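Local coordinates for protein JSC1_58120g3 (PDB 6XHH) that probably senses far-red light as a cyanobacteriochrome, its GAF domain holding a linear tetrapyrrole (bilin) chromophore whose photochemistry would drive signalling, at residues Gly78-Phe81 with Pro86-Val89; Asp91-Glu96 with Ala120-Glu125. All blocks are in the same frame, centred on the assembly; numbering follows the deposited sequence.

Contact 1: residues Gly78-Phe81 with Pro86-Val89; sequences GGRF and PFVV. With M1V (mesobiliverdin IX(alpha)), chain C.
Arg80 NH1 donates to the carbonyl of Pro86, with 2.8 Å from NH1 to Pro86 O; the donor lies in the carbonyl plane, although the oxygen is tilted from the guanidinium plane. Arg80 also grips a propionate of the bilin: Arg80 NE reaches M1V O2C at 2.8 Å, while the backbone N of Arg80 meets M1V O1C at 2.9 Å in a nearly straight bond (169°). Each carboxylate oxygen thus has its own N-H donor, which fixes the group's rotation. A bend at chi3 (64°) lets the guanidinium reach from the propionate to the Pro86 carbonyl. Phe87 comes edge-on, its CD1 standing 3.7 Å over the centre of the guanidinium with the planes 77° apart, while its ring face lies against M1V CAC. The edge of Phe81 meets the chromophore methyl, CZ to M1V CMC 3.4 Å, and also touches Phe87 CB. A leucine in place of Arg80 would probably leave the propionate without its charged mate and freer to turn about its backbone-N bond, and Pro86 O without NH1. The 3-10 turn at Arg80 and Phe81 follows helix 71-75, Phe81 packs on strands 128-136 and 139-148, and strand 87-89 pairs antiparallel with 128-136 at the sheet edge.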
loop_
_atom_site.group_PDB
_atom_site.type_symbol
_atom_site.label_atom_id
_atom_site.label_comp_id
_atom_site.label_asym_id
_atom_site.label_seq_id
_atom_site.Cartn_x
_atom_site.Cartn_y
_atom_site.Cartn_z
ATOM N N GLY A 78 -11.816 -8.405 2.824
ATOM C CA GLY A 78 -10.577 -7.992 2.186
ATOM C C GLY A 78 -10.725 -7.496 0.767
ATOM O O GLY A 78 -9.753 -6.961 0.210
ATOM N N GLY A 79 -11.895 -7.671 0.157
ATOM C CA GLY A 79 -12.132 -7.129 -1.170
ATOM C C GLY A 79 -11.215 -7.730 -2.209
ATOM O O GLY A 79 -10.886 -8.921 -2.175
ATOM N N ARG A 80 -10.785 -6.881 -3.149
ATOM C CA ARG A 80 -9.963 -7.338 -4.259
ATOM C C ARG A 80 -8.608 -7.858 -3.809
ATOM O O ARG A 80 -7.942 -8.560 -4.583
ATOM C CB ARG A 80 -9.753 -6.198 -5.255
ATOM C CG ARG A 80 -8.903 -5.051 -4.683
ATOM C CD ARG A 80 -8.566 -3.994 -5.734
ATOM N NE ARG A 80 -9.758 -3.310 -6.246
ATOM C CZ ARG A 80 -9.793 -2.646 -7.403
ATOM N NH1 ARG A 80 -8.710 -2.565 -8.167
ATOM N NH2 ARG A 80 -10.910 -2.077 -7.804
ATOM N N PHE A 81 -8.183 -7.539 -2.584
ATOM C CA PHE A 81 -6.843 -7.936 -2.172
ATOM C C PHE A 81 -6.742 -9.439 -1.946
ATOM O O PHE A 81 -5.629 -9.993 -1.998
ATOM C CB PHE A 81 -6.434 -7.136 -0.931
ATOM C CG PHE A 81 -6.361 -5.664 -1.191
ATOM C CD1 PHE A 81 -5.385 -5.157 -2.040
ATOM C CD2 PHE A 81 -7.296 -4.785 -0.645
ATOM C CE1 PHE A 81 -5.331 -3.806 -2.327
ATOM C CE2 PHE A 81 -7.232 -3.430 -0.923
ATOM C CZ PHE A 81 -6.251 -2.937 -1.766
ATOM N N PRO A 86 -4.243 -4.888 -7.179
ATOM C CA PRO A 86 -3.929 -3.591 -6.574
ATOM C C PRO A 86 -5.101 -2.629 -6.703
ATOM O O PRO A 86 -6.042 -2.840 -7.474
ATOM C CB PRO A 86 -2.737 -3.098 -7.397
ATOM C CG PRO A 86 -2.998 -3.648 -8.748
ATOM C CD PRO A 86 -3.658 -5.012 -8.524
ATOM N N PHE A 87 -5.008 -1.541 -5.940
ATOM C CA PHE A 87 -5.926 -0.412 -6.004
ATOM C C PHE A 87 -5.107 0.839 -6.297
ATOM O O PHE A 87 -4.264 1.232 -5.485
ATOM C CB PHE A 87 -6.693 -0.282 -4.690
ATOM C CG PHE A 87 -7.828 0.700 -4.733
ATOM C CD1 PHE A 87 -8.902 0.492 -5.575
ATOM C CD2 PHE A 87 -7.821 1.818 -3.921
ATOM C CE1 PHE A 87 -9.949 1.384 -5.619
ATOM C CE2 PHE A 87 -8.870 2.712 -3.966
ATOM C CZ PHE A 87 -9.937 2.498 -4.802
ATOM N N VAL A 88 -5.354 1.460 -7.446
ATOM C CA VAL A 88 -4.469 2.473 -8.019
ATOM C C VAL A 88 -5.285 3.726 -8.305
ATOM O O VAL A 88 -6.162 3.702 -9.169
ATOM C CB VAL A 88 -3.796 1.976 -9.304
ATOM C CG1 VAL A 88 -2.815 3.015 -9.822
ATOM C CG2 VAL A 88 -3.118 0.611 -9.072
ATOM N N VAL A 89 -5.008 4.811 -7.586
ATOM C CA VAL A 89 -5.806 6.042 -7.674
ATOM C C VAL A 89 -4.876 7.248 -7.789
ATOM O O VAL A 89 -4.295 7.695 -6.789
ATOM C CB VAL A 89 -6.744 6.186 -6.475
ATOM C CG1 VAL A 89 -7.557 7.483 -6.591
ATOM C CG2 VAL A 89 -7.654 4.959 -6.374
HETATM O OA M1V C . -13.905 3.966 5.598
HETATM C C1A M1V C . -14.855 3.815 4.845
HETATM N NA M1V C . -14.786 3.187 3.665
HETATM C C2A M1V C . -16.173 4.254 5.086
HETATM C CMA M1V C . -16.648 5.003 6.310
HETATM C C3A M1V C . -16.955 3.883 3.996
HETATM C CAA M1V C . -18.400 4.138 3.794
HETATM C CBA M1V C . -19.208 2.844 3.680
HETATM C C4A M1V C . -16.045 3.187 3.058
HETATM C CHA M1V C . -16.433 2.646 1.862
HETATM C C1B M1V C . -15.660 1.926 0.846
HETATM C C2B M1V C . -16.256 1.501 -0.371
HETATM C CMB M1V C . -17.689 1.735 -0.783
HETATM C C3B M1V C . -15.294 0.863 -1.096
HETATM C CAB M1V C . -15.464 0.246 -2.472
HETATM C CBB M1V C . -14.767 1.116 -3.532
HETATM C CGB M1V C . -15.496 2.431 -3.704
HETATM O O2B M1V C . -16.643 2.447 -4.212
HETATM O O1B M1V C . -14.980 3.515 -3.350
HETATM N NB M1V C . -14.374 1.541 0.848
HETATM C C4B M1V C . -14.107 0.891 -0.305
HETATM C CHB M1V C . -12.913 0.304 -0.753
HETATM C C1C M1V C . -11.597 0.370 -0.272
HETATM C C2C M1V C . -10.496 -0.031 -1.041
HETATM C CAC M1V C . -10.585 -0.648 -2.420
HETATM C CBC M1V C . -10.905 -2.141 -2.126
HETATM C CGC M1V C . -11.489 -2.929 -3.289
HETATM O O2C M1V C . -11.657 -2.392 -4.407
HETATM O O1C M1V C . -11.825 -4.132 -3.145
HETATM C C3C M1V C . -9.358 0.167 -0.262
HETATM C CMC M1V C . -7.952 -0.135 -0.702
HETATM N NC M1V C . -11.139 0.832 0.943
HETATM C C4C M1V C . -9.772 0.720 0.968
HETATM C CHC M1V C . -9.060 1.108 2.140
HETATM C C1D M1V C . -7.714 1.264 2.359
HETATM C C2D M1V C . -7.015 0.874 3.535
HETATM C CMD M1V C . -7.621 0.170 4.725
HETATM N ND M1V C . -6.811 1.891 1.511
HETATM C C4D M1V C . -5.596 1.872 2.098
HETATM O OD M1V C . -4.591 2.360 1.580
HETATM C C3D M1V C . -5.712 1.230 3.373
HETATM C CAD M1V C . -4.597 0.972 4.355
HETATM C CBD M1V C . -4.245 2.261 5.062
#

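Contact 2: residues Asp91-Glu96 with Ala120-Glu125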
loop_
_atom_site.group_PDB
_atom_site.type_symbol
_atom_site.label_atom_id
_atom_site.label_comp_id
_atom_site.label_asym_id
_atom_site.label_seq_id
_atom_site.Cartn_x
_atom_site.Cartn_y
_atom_site.Cartn_z
ATOM N N ASP A 91 -5.784 10.317 -8.322
ATOM C CA ASP A 91 -6.453 11.492 -7.773
ATOM C C ASP A 91 -7.731 10.981 -7.115
ATOM O O ASP A 91 -8.610 10.489 -7.820
ATOM C CB ASP A 91 -6.756 12.481 -8.902
ATOM C CG ASP A 91 -7.401 13.774 -8.429
ATOM O OD1 ASP A 91 -8.055 13.786 -7.378
ATOM O OD2 ASP A 91 -7.264 14.775 -9.156
ATOM N N ILE A 92 -7.841 11.083 -5.786
ATOM C CA ILE A 92 -8.991 10.499 -5.095
ATOM C C ILE A 92 -10.317 11.103 -5.544
ATOM O O ILE A 92 -11.380 10.518 -5.293
ATOM C CB ILE A 92 -8.856 10.612 -3.556
ATOM C CG1 ILE A 92 -8.919 12.071 -3.085
ATOM C CG2 ILE A 92 -7.610 9.873 -3.064
ATOM C CD1 ILE A 92 -9.108 12.181 -1.560
ATOM N N TYR A 93 -10.294 12.258 -6.198
ATOM C CA TYR A 93 -11.527 12.878 -6.656
ATOM C C TYR A 93 -11.896 12.479 -8.071
ATOM O O TYR A 93 -12.985 12.841 -8.533
ATOM C CB TYR A 93 -11.417 14.401 -6.555
ATOM C CG TYR A 93 -11.100 14.852 -5.152
ATOM C CD1 TYR A 93 -11.958 14.560 -4.093
ATOM C CD2 TYR A 93 -9.928 15.533 -4.870
ATOM C CE1 TYR A 93 -11.668 14.967 -2.794
ATOM C CE2 TYR A 93 -9.634 15.933 -3.580
ATOM C CZ TYR A 93 -10.505 15.643 -2.552
ATOM O OH TYR A 93 -10.211 16.053 -1.273
ATOM N N LEU A 94 -11.020 11.755 -8.766
ATOM C CA LEU A 94 -11.294 11.330 -10.130
ATOM C C LEU A 94 -11.442 9.826 -10.283
ATOM O O LEU A 94 -12.241 9.387 -11.110
ATOM C CB LEU A 94 -10.197 11.831 -11.080
ATOM C CG LEU A 94 -10.071 13.357 -11.167
ATOM C CD1 LEU A 94 -8.942 13.760 -12.089
ATOM C CD2 LEU A 94 -11.377 13.968 -11.648
ATOM N N GLY A 95 -10.716 9.018 -9.531
ATOM C CA GLY A 95 -11.058 7.616 -9.414
ATOM C C GLY A 95 -9.917 6.691 -9.795
ATOM O O GLY A 95 -8.802 7.112 -10.087
ATOM N N GLU A 96 -10.231 5.402 -9.780
ATOM C CA GLU A 96 -9.219 4.359 -9.885
ATOM C C GLU A 96 -8.886 4.021 -11.335
ATOM O O GLU A 96 -9.731 4.098 -12.231
ATOM C CB GLU A 96 -9.667 3.092 -9.157
ATOM C CG GLU A 96 -10.860 2.395 -9.796
ATOM C CD GLU A 96 -10.995 0.931 -9.364
ATOM O OE1 GLU A 96 -10.022 0.167 -9.477
ATOM O OE2 GLU A 96 -12.079 0.550 -8.893
ATOM N N ALA A 120 -12.925 9.054 4.060
ATOM C CA ALA A 120 -11.961 8.301 4.859
ATOM C C ALA A 120 -10.528 8.628 4.451
ATOM O O ALA A 120 -9.664 8.855 5.307
ATOM C CB ALA A 120 -12.232 6.803 4.714
ATOM N N LEU A 121 -10.264 8.675 3.146
ATOM C CA LEU A 121 -8.942 9.052 2.656
ATOM C C LEU A 121 -8.575 10.473 3.072
ATOM O O LEU A 121 -7.456 10.724 3.538
ATOM C CB LEU A 121 -8.905 8.885 1.127
ATOM C CG LEU A 121 -8.870 7.424 0.652
ATOM C CD1 LEU A 121 -9.320 7.259 -0.802
ATOM C CD2 LEU A 121 -7.478 6.870 0.847
ATOM N N GLU A 122 -9.509 11.414 2.928
ATOM C CA GLU A 122 -9.278 12.768 3.423
ATOM C C GLU A 122 -8.941 12.771 4.911
ATOM O O GLU A 122 -8.088 13.548 5.358
ATOM C CB GLU A 122 -10.504 13.643 3.147
ATOM C CG GLU A 122 -10.640 14.110 1.700
ATOM C CD GLU A 122 -12.017 14.660 1.413
ATOM O OE1 GLU A 122 -12.928 14.407 2.229
ATOM O OE2 GLU A 122 -12.187 15.342 0.384
ATOM N N SER A 123 -9.586 11.901 5.699
ATOM C CA SER A 123 -9.292 11.876 7.130
ATOM C C SER A 123 -7.867 11.427 7.420
ATOM O O SER A 123 -7.348 11.720 8.506
ATOM C CB SER A 123 -10.285 10.974 7.876
ATOM O OG SER A 123 -9.874 9.612 7.869
ATOM N N PHE A 124 -7.227 10.727 6.483
ATOM C CA PHE A 124 -5.838 10.326 6.625
ATOM C C PHE A 124 -4.898 11.217 5.823
ATOM O O PHE A 124 -3.704 10.904 5.708
ATOM C CB PHE A 124 -5.689 8.856 6.229
ATOM C CG PHE A 124 -6.410 7.916 7.163
ATOM C CD1 PHE A 124 -6.054 7.848 8.502
ATOM C CD2 PHE A 124 -7.461 7.130 6.716
ATOM C CE1 PHE A 124 -6.720 7.008 9.367
ATOM C CE2 PHE A 124 -8.132 6.284 7.585
ATOM C CZ PHE A 124 -7.756 6.221 8.908
ATOM N N GLU A 125 -5.420 12.335 5.292
ATOM C CA GLU A 125 -4.658 13.355 4.565
ATOM C C GLU A 125 -4.166 12.868 3.202
ATOM O O GLU A 125 -3.179 13.382 2.678
ATOM C CB GLU A 125 -3.478 13.866 5.386
ATOM C CG GLU A 125 -3.851 14.223 6.801
ATOM C CD GLU A 125 -2.756 14.994 7.471
ATOM O OE1 GLU A 125 -2.910 16.217 7.636
ATOM O OE2 GLU A 125 -1.735 14.381 7.810
#
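Tyr93 and Glu122 meet through one short hydrogen bond, 2.7 Å from Tyr93 OH to Glu122 OE2, the phenol donating to the anti lone pair of the carboxylate. The oxygen lies in the plane of the ring, at its edge; ring and carboxylate planes are 58° apart. Beneath this polar bridge the contact is apolar. Ile92 CG2 lies 3.9 Å from Leu121 CD1, the two side chains passing alongside each other, pointing opposite ways, and the other branch of Ile92 carries CD1 to 4.1 Å from Glu122 CG. With chi1 at 67°, CG1 of Ile92 stands between the backbone N and the carbonyl carbon, leaving CG2 to face Leu121. Ile92 CG1 also backs the phenol, 3.8 Å above the centre of the Tyr93 ring. Further out, an Asx turn shapes the backbone: Asp91 OD1 accepts from Tyr93 N at 3.0 Å. The helix closes in a Schellman motif, with Glu125, at positive phi, as C-prime residue. The side chain of Leu121 lies about 5 Å from the bilin, and Ala120 belongs to the bilin pocket, so this packing joins the turn to a pocket-lining helix of the GAF domain. The turn at 91-94 links strand 87-89 to strand 95-100 and lies against the C-terminal part of helix 115-123, whose Ile118 touches both Ile92 and Tyr93.

Overall arrangement
Contact 1 is buried beside the chromophore, whereas contact 2 is only partly buried: Ile92 and Leu121 lie inside, and Tyr93 and Glu122 lie at the surface. Their centres are 14 Å apart, and they follow one another along the chain, with strand 87-89 leading into the turn and strand 95-100. Glu96 joins them directly, its OE1 accepting from Arg80 NH2 at 2.9 Å in a salt bridge, while Val89 CG2 packs on Glu96 CA. The chemistry differs accordingly. In contact 1 an arginine grips a propionate while two phenylalanines pack on neighbouring carbons of the bilin; contact 2 joins a loop to a helix end through aliphatic packing and one exposed tyrosine–glutamate bond.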